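Local coordinates for protein transcriptional regulator Tm0710 (Thermotoga maritima, PDB 2A61) that probably binds DNA as a dimeric transcriptional regulator of the MarR family, through a winged helix-turn-helix domain in each subunit, at residues Leu77-Asp82 with Arg87-Val92; Asp37-Ile42 with Lys69-Asp74; Ile93-Lys96 with Ile101-Val104; Lys41-Gly46 with Lys96-Ile101; Arg23-Asp28 with Ile105-Asn110. All blocks are in the same frame, centred on the assembly; numbering follows the deposited sequence.

Contact 1: residues Leu77-Asp82 with Arg87-Val92; sequences LTRTPD and RAYFLV
A88 and D82 meet near the loop end of an antiparallel beta hairpin, the wing of the winged helix-turn-helix domain. A88 CB touches D82 CB at 3.8 Å. The A88 carbonyl takes a nearly straight bond from D82 N, which lies well above the carbonyl plane; the carboxylate of D82 is salt-bridged through OD2 to R49. At Y89 the ring carries the guanidinium of R79 flat on one face, planes 13° apart, with R79 CZ 4.0 Å from the centroid of the Y89 ring, a cation-pi stack. Y89 CG stands between its own backbone N and carbonyl carbon (chi1 66°), which turns the ring over R79, while the bend at chi3 of R79 lays the guanidinium down on it and its NE is salt-bridged to E72. F90 forms a hydrogen-bonded pair with T80, N to O and O to N. Its side chain starts on the same face as T80 and V92, and the ring then leans toward the partner strand, with F90 CE2 3.8 Å from D82 CB. L91 pairs with R79 without hydrogen bonds and points with it to the other face, where L91 touches helices 33-45, 50-57 and 61-73. V92 closes the ladder with two bonds to T78, the one from T78 N to V92 O being 2.8 Å long and almost straight at 174°. On the face of T78, T80 and V92, the methyl CG2 of T78 presses against V92 CG2 at 3.5 Å, and T80 CG2 lies 3.8 Å from V92 CG1.

Contact 2: residues Asp37-Ile42 with Lys69-Asp74; sequences DILQKI and KRLEAD
L71 inserts its two methyl groups against L39 and I38, a small, wholly apolar meeting of helices 33-45 and 61-73 inside the winged helix-turn-helix domain. L39 and L71 share one conformation: in each, CG is anti to the carbonyl carbon (chi1 -73° and -71°) and chi2 is near 180°. CB of L71 already points at the other helix, whereas L39 sets out to one side and only its branched end swings inward. The two isobutyl groups therefore meet fork against fork at a slant. L39 CD1 lies 4.0 Å from L71 CD2, and L71 CD1 sits 4.1 Å from L39 CG and 4.2 Å from L39 CD2. I38, one residue earlier, offers its short branch: CG2 reaches L71 CD1 at 4.3 Å, a looser touch. The backbones stay well apart, with the CA atoms of L39 and L71 8.7 Å from each other, and all three side chains are buried. L77 of strand 77-82 packs on I38, L39 and L71 alike, while L53 and L57 of helix 50-57 cover I38; the leucine-isoleucine contact thus belongs to a core shared by three helices and the first strand of the wing.

Contact 3: residues Ile93-Lys96 with Ile101-Val104; sequences ITRK and IEKV
R95 and E102 carry the polar half of this contact, a salt bridge along the exposed side of helix 95-119, from its first turn to a residue two turns on. The stronger of its two bonds runs from R95 NH2 to E102 OE2, 2.9 Å long with an angle of 147° at the hydrogen. The second, from R95 NH1 to E102 OE1 at 3.2 Å, is weak. The two charged groups do not lie in one plane: guanidinium and carboxylate are turned 59° against each other, and NH2 meets OE2 from above the carboxylate plane. R95 starts away from E102, and bends at chi2 and chi3 bring its guanidinium back along the helix; E102 reaches out with its chain extended beyond CG. NH2 of R95 is also salt-bridged to E98, which gives this one nitrogen two acidic partners and probably helps to fix the guanidinium.

The apolar half is a single touch between chain ends, I93 CD1 to I101 CD1 at 4.1 Å. I93 holds CG1 anti to its backbone N (chi1 -163°), sending the long branch toward the helix.

Between these residues the helix begins: T94 is the N-cap, its OG1 bonded to the backbone N of G97.

I93 ends strand 88-93, the second strand of the wing, and the contact thus spans the junction between wing and long helix. Helix 33-45 flanks its apolar side, where I42 and Y43 touch I93, and Y43 also touches I101.

Contact 4: residues Lys41-Gly46 with Lys96-Ile101; sequences KIYFEG and KGEEVI
Y43 lays one face of its ring against I101, the main touch between helices 33-45 and 95-119 here. Two residues before it, K41 reaches one turn forward along its own helix in a salt bridge to E45, K41 NZ to E45 OE1 at 2.8 Å. The ring of Y43 follows, carried toward the second helix with CG anti to the backbone N (chi1 177°). I101 CG2 sits almost exactly over its middle, 3.4 Å from the centroid and 5° off the normal, a CH-pi contact in which the methyl meets all six ring carbons at similar distances. I101 CB and CG1 extend the packing over CD1 and CG of the same ring. The CG methylene of E98 comes 4.1 Å from Y43 CD1, while its carboxylate is salt-bridged to R95. One water donates to Y43 O at 2.9 Å and, weakly, to E98 OE2. In the MarR fold this contact ties a helix of the winged helix-turn-helix domain to the long helix that leads from the wing to the dimerisation region. The next residue, F44, places its ring face over Y43 CD2 and packs on R12 of the second subunit. At G46, with phi 85°, the chain leaves the helix.

Contact 5: residues Arg23-Asp28 with Ile105-Asn110; sequences RKVLRD and IERREN
R107 leans over V25 and K24, and its chain can be followed outward from helix 95-119. R107 CB, already pointing at the facing segment, touches V25 CG1 at 3.7 Å. R107 CG is set anti to the backbone N (chi1 171°) and stays 4.0 Å from V25 CG1. Bends at chi2 and chi3 carry CD past without a close contact and bring R107 NE back to V25 CG1, again at 3.7 Å; the methyl nestles into the curve of the arginine. In this way segment 23-28, which passes through a type I beta turn from R23 to L26 between helix 5-23 and the short helix 26-29, is packed against the long helix that runs on from the DNA-binding domain of a MarR protein toward its dimerisation region. At the tip, R107 CZ is about equally near V25 CG1 and K24 CB, while R107 NH2 keeps to V25 CG1 at 3.8 Å. R107 NH1 reaches K24, 3.7 Å from its CB and 3.8 Å from its CD, the two side chains crossing at about a right angle. K24 NZ stays 5.1 Å from R107 NH1; E21 is salt-bridged to both, which probably offsets their like charges. K24 NZ also donates to S143 O of the second subunit.

Contact 2 is the fully buried one, built of aliphatic carbons alone; the other four combine buried and more open residues. Contact 1 lies farthest from the chain's centre and is held largely by backbone bonds, with R79 linking it to E72 of contact 2. Contacts 2 and 4 use helix 33-45, the former turned to helix 61-73 and the latter to helix 95-119. Contacts 3, 4 and 5 all use helix 95-119, the first two overlapping on its opening turns and contact 5 lying further along: a surface ion pair, an aromatic face under a methyl, then an arginine curled over valine. V104 of contact 3 touches V25 of contact 5. The second subunit reaches contacts 4 and 5.

Contact 1: residues Leu77-Asp82 with Arg87-Val92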
# COMPACT_ATOMS: atom_id res chain seq x y z
N LEU A 77 -0.51 13.98 15.64
CA LEU A 77 0.32 13.15 16.49
C LEU A 77 0.67 13.90 17.78
O LEU A 77 0.69 15.12 17.82
CB LEU A 77 1.64 12.81 15.79
CG LEU A 77 1.54 11.76 14.68
CD1 LEU A 77 2.90 11.37 14.18
CD2 LEU A 77 0.83 10.54 15.17
N THR A 78 0.98 13.14 18.80
CA THR A 78 1.63 13.68 20.00
C THR A 78 2.72 12.70 20.39
O THR A 78 3.08 11.81 19.58
CB THR A 78 0.61 14.09 21.11
OG1 THR A 78 1.29 14.81 22.14
CG2 THR A 78 -0.15 12.89 21.72
N ARG A 79 3.22 12.82 21.61
CA ARG A 79 4.44 12.17 22.06
C ARG A 79 4.19 11.69 23.51
O ARG A 79 3.46 12.33 24.26
CB ARG A 79 5.47 13.28 22.12
CG ARG A 79 6.87 12.90 22.10
CD ARG A 79 7.61 14.20 21.93
NE ARG A 79 7.86 14.48 20.52
CZ ARG A 79 9.07 14.67 20.02
NH1 ARG A 79 10.14 14.64 20.80
NH2 ARG A 79 9.22 14.86 18.72
N THR A 80 4.83 10.59 23.89
CA THR A 80 4.87 10.11 25.27
C THR A 80 6.23 9.44 25.57
O THR A 80 6.85 8.81 24.70
CB THR A 80 3.62 9.21 25.58
OG1 THR A 80 3.57 8.92 26.98
CG2 THR A 80 3.65 7.91 24.74
N PRO A 81 6.77 9.64 26.80
CA PRO A 81 8.07 9.05 27.08
C PRO A 81 8.05 7.53 27.14
O PRO A 81 7.00 6.90 27.37
CB PRO A 81 8.47 9.63 28.45
CG PRO A 81 7.19 10.08 29.08
CD PRO A 81 6.26 10.44 27.93
N ASP A 82 9.22 6.97 26.90
CA ASP A 82 9.46 5.56 27.16
C ASP A 82 9.70 5.44 28.67
O ASP A 82 10.73 5.88 29.16
CB ASP A 82 10.65 5.07 26.34
CG ASP A 82 10.94 3.58 26.53
OD1 ASP A 82 10.26 2.93 27.35
OD2 ASP A 82 11.86 3.09 25.86
N ARG A 87 15.58 8.77 27.86
CA ARG A 87 16.12 9.36 26.62
C ARG A 87 15.34 9.00 25.34
O ARG A 87 15.63 9.52 24.27
CB ARG A 87 17.58 8.93 26.44
CG ARG A 87 18.54 9.79 27.27
CD ARG A 87 19.81 9.03 27.67
NE ARG A 87 20.20 8.02 26.68
CZ ARG A 87 21.00 8.23 25.63
NH1 ARG A 87 21.53 9.44 25.40
NH2 ARG A 87 21.27 7.23 24.80
N ALA A 88 14.34 8.13 25.47
CA ALA A 88 13.56 7.65 24.34
C ALA A 88 12.12 8.11 24.46
O ALA A 88 11.67 8.44 25.55
CB ALA A 88 13.65 6.10 24.29
N TYR A 89 11.37 8.12 23.35
CA TYR A 89 9.95 8.50 23.36
C TYR A 89 9.18 7.75 22.27
O TYR A 89 9.78 7.17 21.37
CB TYR A 89 9.78 10.03 23.18
CG TYR A 89 10.22 10.56 21.84
CD1 TYR A 89 9.32 10.69 20.78
CD2 TYR A 89 11.54 10.95 21.63
CE1 TYR A 89 9.73 11.20 19.55
CE2 TYR A 89 11.96 11.46 20.42
CZ TYR A 89 11.05 11.58 19.38
OH TYR A 89 11.50 12.10 18.17
N PHE A 90 7.85 7.79 22.34
CA PHE A 90 6.99 7.15 21.35
C PHE A 90 6.12 8.23 20.76
O PHE A 90 5.76 9.20 21.45
CB PHE A 90 6.05 6.09 21.97
CG PHE A 90 6.75 4.83 22.46
CD1 PHE A 90 6.87 3.70 21.65
CD2 PHE A 90 7.27 4.78 23.76
CE1 PHE A 90 7.50 2.52 22.13
CE2 PHE A 90 7.90 3.61 24.23
CZ PHE A 90 8.00 2.50 23.41
N LEU A 91 5.79 8.07 19.47
CA LEU A 91 4.75 8.88 18.84
C LEU A 91 3.42 8.19 18.94
O LEU A 91 3.31 6.98 18.65
CB LEU A 91 5.12 9.20 17.36
CG LEU A 91 6.44 10.01 17.50
CD1 LEU A 91 7.55 9.63 16.55
CD2 LEU A 91 6.20 11.50 17.67
N VAL A 92 2.42 8.93 19.38
CA VAL A 92 1.07 8.39 19.54
C VAL A 92 0.07 9.26 18.77
O VAL A 92 0.32 10.42 18.52
CB VAL A 92 0.64 8.25 21.02
CG1 VAL A 92 1.50 7.15 21.74
CG2 VAL A 92 0.82 9.51 21.78

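Contact 2: residues Asp37-Ile42 with Lys69-Asp74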
# COMPACT_ATOMS: atom_id res chain seq x y z
N ASP A 37 1.00 7.28 5.94
CA ASP A 37 1.56 5.97 6.27
C ASP A 37 2.03 5.89 7.75
O ASP A 37 1.86 4.85 8.40
CB ASP A 37 2.73 5.64 5.35
CG ASP A 37 2.31 5.26 3.93
OD1 ASP A 37 1.18 4.73 3.70
OD2 ASP A 37 3.14 5.53 3.03
N ILE A 38 2.65 6.96 8.25
CA ILE A 38 2.96 7.07 9.69
C ILE A 38 1.68 7.05 10.54
O ILE A 38 1.60 6.31 11.53
CB ILE A 38 3.73 8.35 10.03
CG1 ILE A 38 5.13 8.31 9.38
CG2 ILE A 38 3.74 8.60 11.52
CD1 ILE A 38 5.82 9.64 9.41
N LEU A 39 0.69 7.85 10.15
CA LEU A 39 -0.54 7.95 10.95
C LEU A 39 -1.31 6.66 10.97
O LEU A 39 -1.81 6.26 12.03
CB LEU A 39 -1.48 9.04 10.44
CG LEU A 39 -1.17 10.50 10.64
CD1 LEU A 39 -2.24 11.34 9.90
CD2 LEU A 39 -1.17 10.82 12.13
N GLN A 40 -1.44 6.01 9.80
CA GLN A 40 -2.20 4.75 9.73
C GLN A 40 -1.52 3.58 10.42
O GLN A 40 -2.20 2.76 11.00
CB GLN A 40 -2.67 4.40 8.30
CG GLN A 40 -1.64 3.91 7.38
CD GLN A 40 -2.25 3.26 6.12
OE1 GLN A 40 -1.59 3.13 5.10
NE2 GLN A 40 -3.51 2.84 6.21
N LYS A 41 -0.19 3.54 10.40
CA LYS A 41 0.58 2.56 11.16
C LYS A 41 0.35 2.67 12.67
O LYS A 41 0.12 1.65 13.33
CB LYS A 41 2.06 2.70 10.85
CG LYS A 41 2.96 1.72 11.58
CD LYS A 41 2.53 0.23 11.40
CE LYS A 41 2.53 -0.27 9.94
NZ LYS A 41 2.04 -1.71 9.74
N ILE A 42 0.37 3.90 13.19
CA ILE A 42 0.16 4.13 14.60
C ILE A 42 -1.31 3.88 14.91
O ILE A 42 -1.64 3.37 15.99
CB ILE A 42 0.61 5.57 15.04
CG1 ILE A 42 2.11 5.75 14.83
CG2 ILE A 42 0.22 5.86 16.50
CD1 ILE A 42 2.62 7.28 14.88
N LYS A 69 7.24 16.13 12.86
CA LYS A 69 7.20 17.51 13.40
C LYS A 69 5.98 18.30 12.91
O LYS A 69 5.36 19.04 13.68
CB LYS A 69 8.49 18.23 12.98
CG LYS A 69 8.59 19.70 13.29
CD LYS A 69 9.97 20.25 12.89
CE LYS A 69 10.20 20.20 11.35
NZ LYS A 69 11.57 20.62 10.96
N ARG A 70 5.66 18.14 11.63
CA ARG A 70 4.46 18.79 11.04
C ARG A 70 3.18 18.15 11.57
O ARG A 70 2.23 18.83 11.88
CB ARG A 70 4.45 18.60 9.55
CG ARG A 70 5.15 19.67 8.74
CD ARG A 70 4.73 19.37 7.24
NE ARG A 70 5.74 18.49 6.71
CZ ARG A 70 5.65 17.78 5.60
NH1 ARG A 70 4.55 17.79 4.86
NH2 ARG A 70 6.70 17.08 5.25
N LEU A 71 3.16 16.82 11.68
CA LEU A 71 1.98 16.15 12.24
C LEU A 71 1.72 16.53 13.69
O LEU A 71 0.57 16.59 14.11
CB LEU A 71 2.11 14.61 12.09
CG LEU A 71 1.97 14.05 10.66
CD1 LEU A 71 2.33 12.55 10.62
CD2 LEU A 71 0.53 14.25 10.10
N GLU A 72 2.79 16.67 14.48
CA GLU A 72 2.70 17.12 15.89
C GLU A 72 2.24 18.58 15.96
O GLU A 72 1.29 18.90 16.68
CB GLU A 72 4.08 16.97 16.57
CG GLU A 72 4.43 15.51 16.92
CD GLU A 72 5.64 15.43 17.83
OE1 GLU A 72 6.77 15.65 17.34
OE2 GLU A 72 5.44 15.20 19.07
N ALA A 73 2.86 19.45 15.16
CA ALA A 73 2.47 20.88 15.18
C ALA A 73 1.01 21.06 14.76
O ALA A 73 0.29 21.91 15.31
CB ALA A 73 3.40 21.73 14.25
N ASP A 74 0.56 20.27 13.77
CA ASP A 74 -0.84 20.36 13.29
C ASP A 74 -1.88 19.55 14.07
O ASP A 74 -3.06 19.58 13.73
CB ASP A 74 -0.93 20.07 11.77
CG ASP A 74 -0.07 21.03 10.91
OD1 ASP A 74 0.13 22.21 11.30
OD2 ASP A 74 0.41 20.61 9.84

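Contact 3: residues Ile93-Lys96 with Ile101-Val104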
# COMPACT_ATOMS: atom_id res chain seq x y z
N ILE A 93 -1.07 8.69 18.41
CA ILE A 93 -2.04 9.41 17.58
C ILE A 93 -3.01 10.17 18.48
O ILE A 93 -3.29 9.75 19.61
CB ILE A 93 -2.78 8.42 16.63
CG1 ILE A 93 -3.50 9.11 15.46
CG2 ILE A 93 -3.74 7.48 17.43
CD1 ILE A 93 -3.86 8.18 14.26
N THR A 94 -3.52 11.28 17.98
CA THR A 94 -4.54 12.06 18.68
C THR A 94 -5.92 11.73 18.10
O THR A 94 -6.02 11.03 17.09
CB THR A 94 -4.31 13.59 18.50
OG1 THR A 94 -4.35 13.91 17.11
CG2 THR A 94 -2.96 14.03 19.03
N ARG A 95 -6.98 12.27 18.72
CA ARG A 95 -8.31 12.16 18.18
C ARG A 95 -8.40 12.70 16.77
O ARG A 95 -9.06 12.11 15.90
CB ARG A 95 -9.26 13.01 19.01
CG ARG A 95 -10.55 12.34 19.40
CD ARG A 95 -11.48 11.94 18.26
NE ARG A 95 -11.38 10.49 18.03
CZ ARG A 95 -12.14 9.78 17.20
NH1 ARG A 95 -13.13 10.34 16.47
NH2 ARG A 95 -11.89 8.47 17.08
N LYS A 96 -7.79 13.87 16.57
CA LYS A 96 -7.77 14.50 15.27
C LYS A 96 -7.08 13.62 14.23
O LYS A 96 -7.53 13.55 13.09
CB LYS A 96 -7.06 15.83 15.36
CG LYS A 96 -7.18 16.65 14.09
CD LYS A 96 -6.50 17.99 14.27
CE LYS A 96 -6.58 18.85 13.00
NZ LYS A 96 -5.70 20.01 13.24
N ILE A 101 -7.94 8.91 9.56
CA ILE A 101 -8.10 7.51 9.18
C ILE A 101 -9.57 7.14 8.99
O ILE A 101 -9.94 6.49 8.01
CB ILE A 101 -7.36 6.54 10.18
CG1 ILE A 101 -5.86 6.52 9.89
CG2 ILE A 101 -7.80 5.10 9.98
CD1 ILE A 101 -5.14 7.66 10.44
N GLU A 102 -10.42 7.59 9.93
CA GLU A 102 -11.87 7.33 9.85
C GLU A 102 -12.52 7.91 8.58
O GLU A 102 -13.43 7.30 8.02
CB GLU A 102 -12.57 7.93 11.07
CG GLU A 102 -12.21 7.19 12.37
CD GLU A 102 -12.77 7.80 13.64
OE1 GLU A 102 -13.34 8.95 13.64
OE2 GLU A 102 -12.63 7.12 14.67
N LYS A 103 -12.08 9.10 8.16
CA LYS A 103 -12.54 9.71 6.89
C LYS A 103 -12.05 8.98 5.64
O LYS A 103 -12.77 8.88 4.65
CB LYS A 103 -12.19 11.20 6.85
CG LYS A 103 -13.22 12.05 7.65
CD LYS A 103 -12.87 13.55 7.76
CE LYS A 103 -13.81 14.24 8.77
NZ LYS A 103 -13.27 15.56 9.26
N VAL A 104 -10.83 8.45 5.69
CA VAL A 104 -10.35 7.57 4.62
C VAL A 104 -11.24 6.29 4.47
O VAL A 104 -11.65 5.89 3.35
CB VAL A 104 -8.83 7.23 4.82
CG1 VAL A 104 -8.38 6.09 3.88
CG2 VAL A 104 -7.97 8.48 4.64

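Contact 4: residues Lys41-Gly46 with Lys96-Ile101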
# COMPACT_ATOMS: atom_id res chain seq x y z
N LYS A 41 -0.19 3.54 10.40
CA LYS A 41 0.58 2.56 11.16
C LYS A 41 0.35 2.67 12.67
O LYS A 41 0.12 1.65 13.33
CB LYS A 41 2.06 2.70 10.85
CG LYS A 41 2.96 1.72 11.58
CD LYS A 41 2.53 0.23 11.40
CE LYS A 41 2.53 -0.27 9.94
NZ LYS A 41 2.04 -1.71 9.74
N ILE A 42 0.37 3.90 13.19
CA ILE A 42 0.16 4.13 14.60
C ILE A 42 -1.31 3.88 14.91
O ILE A 42 -1.64 3.37 15.99
CB ILE A 42 0.61 5.57 15.04
CG1 ILE A 42 2.11 5.75 14.83
CG2 ILE A 42 0.22 5.86 16.50
CD1 ILE A 42 2.62 7.28 14.88
N TYR A 43 -2.20 4.23 13.99
CA TYR A 43 -3.62 4.02 14.20
C TYR A 43 -3.92 2.54 14.42
O TYR A 43 -4.72 2.18 15.28
CB TYR A 43 -4.42 4.53 13.00
CG TYR A 43 -5.92 4.29 13.09
CD1 TYR A 43 -6.78 5.28 13.57
CD2 TYR A 43 -6.50 3.07 12.65
CE1 TYR A 43 -8.17 5.06 13.66
CE2 TYR A 43 -7.87 2.84 12.72
CZ TYR A 43 -8.69 3.86 13.20
OH TYR A 43 -10.02 3.66 13.26
N PHE A 44 -3.27 1.69 13.64
CA PHE A 44 -3.54 0.26 13.70
C PHE A 44 -2.70 -0.48 14.72
O PHE A 44 -3.22 -1.44 15.35
CB PHE A 44 -3.44 -0.38 12.30
CG PHE A 44 -4.59 -0.04 11.38
CD1 PHE A 44 -5.90 -0.41 11.70
CD2 PHE A 44 -4.35 0.65 10.18
CE1 PHE A 44 -6.98 -0.11 10.83
CE2 PHE A 44 -5.40 1.00 9.32
CZ PHE A 44 -6.71 0.65 9.64
N GLU A 45 -1.44 -0.10 14.89
CA GLU A 45 -0.53 -0.84 15.76
C GLU A 45 -0.15 -0.13 17.05
O GLU A 45 0.50 -0.72 17.92
CB GLU A 45 0.73 -1.23 14.99
CG GLU A 45 0.46 -1.74 13.61
CD GLU A 45 1.65 -2.44 13.03
OE1 GLU A 45 1.45 -3.22 12.07
OE2 GLU A 45 2.77 -2.27 13.56
N GLY A 46 -0.57 1.12 17.19
CA GLY A 46 -0.23 1.88 18.38
C GLY A 46 1.12 2.57 18.32
O GLY A 46 1.71 2.70 17.25
N LYS A 96 -7.79 13.87 16.57
CA LYS A 96 -7.77 14.50 15.27
C LYS A 96 -7.08 13.62 14.23
O LYS A 96 -7.53 13.55 13.09
CB LYS A 96 -7.06 15.83 15.36
CG LYS A 96 -7.18 16.65 14.09
CD LYS A 96 -6.50 17.99 14.27
CE LYS A 96 -6.58 18.85 13.00
NZ LYS A 96 -5.70 20.01 13.24
N GLY A 97 -5.98 12.98 14.62
CA GLY A 97 -5.29 12.00 13.77
C GLY A 97 -6.20 10.82 13.43
O GLY A 97 -6.21 10.37 12.28
N GLU A 98 -6.98 10.34 14.41
CA GLU A 98 -7.91 9.23 14.18
C GLU A 98 -8.98 9.60 13.17
O GLU A 98 -9.31 8.77 12.33
CB GLU A 98 -8.59 8.79 15.48
CG GLU A 98 -7.65 8.04 16.41
CD GLU A 98 -8.37 7.51 17.66
OE1 GLU A 98 -9.11 8.28 18.29
OE2 GLU A 98 -8.17 6.34 17.98
N GLU A 99 -9.49 10.82 13.25
CA GLU A 99 -10.56 11.28 12.36
C GLU A 99 -10.11 11.20 10.90
O GLU A 99 -10.92 11.00 10.03
CB GLU A 99 -11.00 12.72 12.70
CG GLU A 99 -11.84 12.79 13.97
CD GLU A 99 -11.91 14.19 14.60
OE1 GLU A 99 -11.28 15.15 14.10
OE2 GLU A 99 -12.63 14.30 15.63
N VAL A 100 -8.84 11.43 10.65
CA VAL A 100 -8.28 11.37 9.30
C VAL A 100 -8.45 9.90 8.80
O VAL A 100 -9.05 9.69 7.76
CB VAL A 100 -6.79 11.75 9.28
CG1 VAL A 100 -6.22 11.55 7.84
CG2 VAL A 100 -6.55 13.20 9.77
N ILE A 101 -7.94 8.91 9.56
CA ILE A 101 -8.10 7.51 9.18
C ILE A 101 -9.57 7.14 8.99
O ILE A 101 -9.94 6.49 8.01
CB ILE A 101 -7.36 6.54 10.18
CG1 ILE A 101 -5.86 6.52 9.89
CG2 ILE A 101 -7.80 5.10 9.98
CD1 ILE A 101 -5.14 7.66 10.44
O HOH W 1 -6.11 3.80 17.17

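Contact 5: residues Arg23-Asp28 with Ile105-Asn110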
# COMPACT_ATOMS: atom_id res chain seq x y z
N ARG A 23 -7.61 7.57 -0.39
CA ARG A 23 -6.56 8.61 -0.11
C ARG A 23 -6.85 10.02 -0.66
O ARG A 23 -6.11 10.97 -0.38
CB ARG A 23 -5.18 8.12 -0.54
CG ARG A 23 -4.54 7.13 0.51
CD ARG A 23 -3.33 6.42 -0.05
NE ARG A 23 -2.67 5.48 0.85
CZ ARG A 23 -1.41 5.60 1.29
NH1 ARG A 23 -0.64 6.60 0.90
NH2 ARG A 23 -0.90 4.69 2.08
N LYS A 24 -7.92 10.13 -1.44
CA LYS A 24 -8.40 11.40 -2.02
C LYS A 24 -8.81 12.38 -0.91
O LYS A 24 -8.73 13.60 -1.09
CB LYS A 24 -9.55 11.16 -3.00
CG LYS A 24 -9.09 10.54 -4.32
CD LYS A 24 -10.30 10.24 -5.20
CE LYS A 24 -9.88 9.74 -6.58
NZ LYS A 24 -11.10 9.34 -7.31
N VAL A 25 -9.22 11.85 0.25
CA VAL A 25 -9.52 12.71 1.40
C VAL A 25 -8.28 13.41 2.03
O VAL A 25 -8.42 14.44 2.67
CB VAL A 25 -10.39 11.99 2.52
CG1 VAL A 25 -11.58 11.22 1.90
CG2 VAL A 25 -9.59 11.10 3.30
N LEU A 26 -7.08 12.86 1.82
CA LEU A 26 -5.88 13.49 2.33
C LEU A 26 -5.63 14.92 1.80
O LEU A 26 -4.93 15.71 2.43
CB LEU A 26 -4.67 12.64 2.00
CG LEU A 26 -4.55 11.20 2.54
CD1 LEU A 26 -3.21 10.61 2.03
CD2 LEU A 26 -4.62 11.17 4.08
N ARG A 27 -6.19 15.21 0.64
CA ARG A 27 -6.11 16.53 0.04
C ARG A 27 -6.81 17.55 0.92
O ARG A 27 -6.37 18.68 1.04
CB ARG A 27 -6.81 16.48 -1.33
CG ARG A 27 -6.47 17.70 -2.14
CD ARG A 27 -7.62 18.14 -2.94
NE ARG A 27 -7.49 17.79 -4.33
CZ ARG A 27 -7.46 18.67 -5.33
NH1 ARG A 27 -7.51 19.97 -5.09
NH2 ARG A 27 -7.37 18.24 -6.57
N ASP A 28 -7.91 17.14 1.54
CA ASP A 28 -8.67 18.01 2.42
C ASP A 28 -7.85 18.41 3.65
O ASP A 28 -8.12 19.43 4.24
CB ASP A 28 -9.93 17.28 2.89
CG ASP A 28 -10.88 16.94 1.76
OD1 ASP A 28 -10.81 17.59 0.70
OD2 ASP A 28 -11.71 16.01 1.93
N ILE A 105 -11.51 5.65 5.61
CA ILE A 105 -12.32 4.43 5.66
C ILE A 105 -13.75 4.70 5.19
O ILE A 105 -14.31 3.95 4.36
CB ILE A 105 -12.27 3.81 7.10
CG1 ILE A 105 -10.85 3.31 7.39
CG2 ILE A 105 -13.30 2.72 7.21
CD1 ILE A 105 -10.61 2.82 8.80
N GLU A 106 -14.32 5.80 5.69
CA GLU A 106 -15.62 6.27 5.27
C GLU A 106 -15.69 6.44 3.74
O GLU A 106 -16.63 5.98 3.16
CB GLU A 106 -15.99 7.58 5.96
CG GLU A 106 -17.25 8.23 5.46
CD GLU A 106 -17.56 9.55 6.16
OE1 GLU A 106 -17.20 10.63 5.61
OE2 GLU A 106 -18.15 9.48 7.26
N ARG A 107 -14.69 7.07 3.13
CA ARG A 107 -14.67 7.28 1.66
C ARG A 107 -14.61 5.93 0.93
O ARG A 107 -15.29 5.72 -0.09
CB ARG A 107 -13.48 8.16 1.26
CG ARG A 107 -13.23 8.27 -0.27
CD ARG A 107 -14.31 9.03 -0.93
NE ARG A 107 -14.00 10.43 -0.73
CZ ARG A 107 -13.47 11.22 -1.65
NH1 ARG A 107 -13.22 10.76 -2.87
NH2 ARG A 107 -13.22 12.49 -1.34
N ARG A 108 -13.78 5.02 1.45
CA ARG A 108 -13.73 3.65 0.93
C ARG A 108 -15.07 2.90 1.03
O ARG A 108 -15.48 2.21 0.08
CB ARG A 108 -12.63 2.86 1.65
CG ARG A 108 -11.20 3.31 1.31
CD ARG A 108 -10.19 2.75 2.29
NE ARG A 108 -10.06 1.29 2.18
CZ ARG A 108 -9.07 0.65 1.56
NH1 ARG A 108 -8.06 1.31 0.99
NH2 ARG A 108 -9.07 -0.69 1.51
N GLU A 109 -15.72 3.00 2.20
CA GLU A 109 -17.06 2.41 2.40
C GLU A 109 -18.07 2.96 1.37
O GLU A 109 -18.87 2.20 0.79
CB GLU A 109 -17.55 2.65 3.85
CG GLU A 109 -16.78 1.80 4.92
CD GLU A 109 -17.16 2.14 6.37
OE1 GLU A 109 -17.85 3.15 6.61
OE2 GLU A 109 -16.76 1.41 7.28
N ASN A 110 -18.04 4.28 1.16
CA ASN A 110 -18.95 4.92 0.20
C ASN A 110 -18.67 4.48 -1.23
O ASN A 110 -19.58 4.20 -2.00
CB ASN A 110 -18.93 6.47 0.32
CG ASN A 110 -19.38 6.97 1.71
OD1 ASN A 110 -20.01 6.24 2.49
ND2 ASN A 110 -19.02 8.20 2.02